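Local coordinates for protein putative hexose oxidase (Nonomuraea sp. ATCC 39727, PDB 5AWV) that probably oxidises the sugar part of glycopeptide antibiotics such as teicoplanin, which it binds, using a covalently attached FAD cofactor, at residues Trp228-Glu233 / Glu240-Lys245. Sequence-based numbering, arbitrary orientation.
Sequences WMRVPE and ERLLPK
The carbonyl of Leu242 meets two neighbours at once, and a methyl of the same residue meets a third group. Leu242 O accepts a hydrogen bond from Val231 N at 2.8 Å (N-H...O 159°) and also receives a CA-H...O contact from Arg230 CA at 3.1 Å. The Leu242 side chain reaches the far end of that arginine: CD2 sits above the guanidinium plane, off-centre on the NH1 side and 3.3 Å from Arg230 NH1. With chi1 at 59°, Arg230 CG is wedged among both backbone substituents, and a bend at chi3 brings the guanidinium back to its own chain. There NE gives the straighter hydrogen bond to Val231 O (2.9 Å), and NH2 adds a longer, more bent one to the same oxygen (3.3 Å). NH1 is hydrogen-bonded to Asn121 O, which further fixes the group's rotation. All this happens where the loop that leads on to strand 249-257 folds back against the end of strand 223-229, the middle strand of the five-stranded antiparallel sheet in the FAD-binding part of this flavoprotein. The other leucine packs nearer the strand end: Leu243 CD2 rests 3.7 Å from Arg230 CA and against Met229 CB, and Phe123 of the adjoining strand 122-125 touches its side chain too. Val231 projects CG1 alongside the 242-243 backbone, 3.4 Å from Leu242 O, while CG2 lies 3.8 Å from Arg241 O.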
ATOM      1  N   TRP A 228      -4.002   1.995 -14.697  1.00 13.11           N
ATOM      2  CA  TRP A 228      -3.098   1.817 -15.810  1.00 14.58           C
ATOM      3  C   TRP A 228      -1.815   2.544 -15.554  1.00 14.28           C
ATOM      4  O   TRP A 228      -1.817   3.758 -15.247  1.00 12.92           O
ATOM      5  CB  TRP A 228      -3.676   2.328 -17.141  1.00 13.86           C
ATOM      6  CG  TRP A 228      -4.757   1.467 -17.716  1.00 14.53           C
ATOM      7  CD1 TRP A 228      -4.616   0.427 -18.595  1.00 17.35           C
ATOM      8  CD2 TRP A 228      -6.160   1.626 -17.535  1.00 15.41           C
ATOM      9  NE1 TRP A 228      -5.855  -0.066 -18.947  1.00 15.94           N
ATOM     10  CE2 TRP A 228      -6.808   0.655 -18.318  1.00 16.50           C
ATOM     11  CE3 TRP A 228      -6.932   2.492 -16.772  1.00 15.78           C
ATOM     12  CZ2 TRP A 228      -8.229   0.529 -18.370  1.00 18.45           C
ATOM     13  CZ3 TRP A 228      -8.317   2.406 -16.850  1.00 15.99           C
ATOM     14  CH2 TRP A 228      -8.953   1.435 -17.660  1.00 16.43           C
ATOM     15  N   MET A 229      -0.729   1.822 -15.727  1.00 13.52           N
ATOM     16  CA  MET A 229       0.633   2.295 -15.304  1.00 13.71           C
ATOM     17  C   MET A 229       1.558   2.319 -16.512  1.00 14.67           C
ATOM     18  O   MET A 229       1.609   1.338 -17.279  1.00 15.48           O
ATOM     19  CB  MET A 229       1.232   1.345 -14.250  1.00 13.67           C
ATOM     20  CG  MET A 229       0.331   0.950 -13.112  1.00 15.30           C
ATOM     21  SD  MET A 229      -0.194   2.358 -12.115  1.00 18.43           S
ATOM     22  CE  MET A 229       1.352   2.700 -11.264  1.00 19.65           C
ATOM     23  N   ARG A 230       2.310   3.405 -16.672  1.00 14.04           N
ATOM     24  CA  ARG A 230       3.320   3.501 -17.651  1.00 14.63           C
ATOM     25  C   ARG A 230       4.232   4.733 -17.410  1.00 14.48           C
ATOM     26  O   ARG A 230       3.808   5.719 -16.777  1.00 15.68           O
ATOM     27  CB  ARG A 230       2.683   3.607 -19.099  1.00 17.47           C
ATOM     28  CG  ARG A 230       1.755   4.805 -19.284  1.00 18.62           C
ATOM     29  CD  ARG A 230       1.589   5.190 -20.782  1.00 20.88           C
ATOM     30  NE  ARG A 230       2.836   5.731 -21.262  1.00 21.58           N
ATOM     31  CZ  ARG A 230       3.369   5.549 -22.466  1.00 23.54           C
ATOM     32  NH1 ARG A 230       2.799   4.798 -23.375  1.00 27.29           N
ATOM     33  NH2 ARG A 230       4.537   6.120 -22.731  1.00 26.05           N
ATOM     34  N   VAL A 231       5.438   4.673 -17.935  1.00 16.39           N
ATOM     35  CA  VAL A 231       6.370   5.807 -17.942  1.00 18.69           C
ATOM     36  C   VAL A 231       5.734   7.014 -18.651  1.00 21.18           C
ATOM     37  O   VAL A 231       4.927   6.873 -19.563  1.00 18.56           O
ATOM     38  CB  VAL A 231       7.725   5.490 -18.569  1.00 21.32           C
ATOM     39  CG1 VAL A 231       8.383   4.342 -17.907  1.00 21.25           C
ATOM     40  CG2 VAL A 231       7.572   5.195 -20.077  1.00 21.35           C
ATOM     41  N   PRO A 232       6.040   8.235 -18.173  1.00 24.61           N
ATOM     42  CA  PRO A 232       5.464   9.381 -18.893  1.00 29.04           C
ATOM     43  C   PRO A 232       6.188   9.684 -20.242  1.00 32.27           C
ATOM     44  O   PRO A 232       5.646  10.331 -21.081  1.00 36.99           O
ATOM     45  CB  PRO A 232       5.560  10.526 -17.856  1.00 27.25           C
ATOM     46  CG  PRO A 232       6.732  10.187 -17.055  1.00 28.23           C
ATOM     47  CD  PRO A 232       6.868   8.656 -17.039  1.00 26.99           C
ATOM     48  N   GLU A 233       7.361   9.153 -20.489  1.00 36.54           N
ATOM     49  CA  GLU A 233       8.027   9.405 -21.763  1.00 36.33           C
ATOM     50  C   GLU A 233       7.396   8.653 -22.914  1.00 38.69           C
ATOM     51  O   GLU A 233       6.747   7.620 -22.704  1.00 30.87           O
ATOM     52  CB  GLU A 233       9.513   9.026 -21.697  1.00 36.55           C
ATOM     53  CG  GLU A 233      10.336   9.825 -20.725  1.00 40.52           C
ATOM     54  CD  GLU A 233      10.197   9.413 -19.240  1.00 45.56           C
ATOM     55  OE1 GLU A 233      10.429  10.290 -18.383  1.00 48.96           O
ATOM     56  OE2 GLU A 233       9.870   8.250 -18.906  1.00 42.96           O
ATOM     57  N   GLU A 240       7.962  -3.841 -22.877  1.00 22.49           N
ATOM     58  CA  GLU A 240       9.199  -3.893 -22.069  1.00 21.94           C
ATOM     59  C   GLU A 240       9.809  -2.560 -21.720  1.00 20.59           C
ATOM     60  O   GLU A 240      10.689  -2.508 -20.882  1.00 22.02           O
ATOM     61  CB  GLU A 240      10.254  -4.771 -22.735  1.00 26.63           C
ATOM     62  CG  GLU A 240       9.864  -6.205 -22.969  1.00 33.08           C
ATOM     63  CD  GLU A 240      11.116  -7.009 -23.343  1.00 46.96           C
ATOM     64  OE1 GLU A 240      11.404  -7.128 -24.554  1.00 48.40           O
ATOM     65  OE2 GLU A 240      11.848  -7.434 -22.415  1.00 55.90           O
ATOM     66  N   ARG A 241       9.448  -1.484 -22.420  1.00 21.89           N
ATOM     67  CA  ARG A 241       9.933  -0.113 -22.132  1.00 22.65           C
ATOM     68  C   ARG A 241       8.913   0.751 -21.357  1.00 20.06           C
ATOM     69  O   ARG A 241       9.181   1.890 -21.003  1.00 20.15           O
ATOM     70  CB  ARG A 241      10.376   0.579 -23.471  1.00 28.33           C
ATOM     71  CG  ARG A 241      11.738   0.060 -23.926  1.00 37.71           C
ATOM     72  CD  ARG A 241      12.140   0.339 -25.366  1.00 49.36           C
ATOM     73  NE  ARG A 241      12.093   1.727 -25.856  1.00 64.54           N
ATOM     74  CZ  ARG A 241      12.790   2.774 -25.386  1.00 62.76           C
ATOM     75  NH1 ARG A 241      13.581   2.666 -24.326  1.00 55.39           N
ATOM     76  NH2 ARG A 241      12.638   3.971 -25.963  1.00 57.95           N
ATOM     77  N   LEU A 242       7.725   0.217 -21.087  1.00 17.65           N
ATOM     78  CA  LEU A 242       6.647   1.058 -20.597  1.00 17.25           C
ATOM     79  C   LEU A 242       6.654   1.178 -19.084  1.00 16.96           C
ATOM     80  O   LEU A 242       5.940   2.020 -18.572  1.00 16.78           O
ATOM     81  CB  LEU A 242       5.261   0.571 -21.046  1.00 19.99           C
ATOM     82  CG  LEU A 242       5.021   0.841 -22.533  1.00 21.66           C
ATOM     83  CD1 LEU A 242       3.782   0.079 -22.927  1.00 23.77           C
ATOM     84  CD2 LEU A 242       4.912   2.342 -22.763  1.00 23.23           C
ATOM     85  N   LEU A 243       7.484   0.393 -18.382  1.00 15.62           N
ATOM     86  CA  LEU A 243       7.709   0.573 -16.911  1.00 15.47           C
ATOM     87  C   LEU A 243       9.181   0.406 -16.607  1.00 15.09           C
ATOM     88  O   LEU A 243       9.905  -0.118 -17.453  1.00 15.89           O
ATOM     89  CB  LEU A 243       6.899  -0.434 -16.086  1.00 13.88           C
ATOM     90  CG  LEU A 243       5.439  -0.027 -15.972  1.00 13.57           C
ATOM     91  CD1 LEU A 243       4.643  -1.150 -15.374  1.00 13.06           C
ATOM     92  CD2 LEU A 243       5.158   1.294 -15.254  1.00 12.81           C
ATOM     93  N   PRO A 244       9.630   0.848 -15.428  1.00 16.54           N
ATOM     94  CA  PRO A 244      11.066   0.717 -15.048  1.00 15.48           C
ATOM     95  C   PRO A 244      11.572  -0.726 -15.081  1.00 16.80           C
ATOM     96  O   PRO A 244      10.828  -1.654 -14.795  1.00 15.83           O
ATOM     97  CB  PRO A 244      11.084   1.195 -13.617  1.00 15.73           C
ATOM     98  CG  PRO A 244       9.955   2.177 -13.560  1.00 17.38           C
ATOM     99  CD  PRO A 244       8.874   1.627 -14.415  1.00 16.79           C
ATOM    100  N   LYS A 245      12.793  -0.894 -15.552  1.00 17.62           N
ATOM    101  CA  LYS A 245      13.403  -2.172 -15.606  1.00 20.30           C
ATOM    102  C   LYS A 245      14.069  -2.426 -14.260  1.00 19.32           C
ATOM    103  O   LYS A 245      14.865  -1.604 -13.861  1.00 18.30           O
ATOM    104  CB  LYS A 245      14.454  -2.177 -16.711  1.00 22.53           C
ATOM    105  CG  LYS A 245      15.163  -3.548 -16.878  1.00 25.35           C
ATOM    106  CD  LYS A 245      16.177  -3.586 -18.048  1.00 28.56           C
ATOM    107  CE  LYS A 245      15.682  -2.872 -19.335  1.00 34.11           C
ATOM    108  NZ  LYS A 245      15.376  -3.698 -20.564  1.00 41.37           N
TER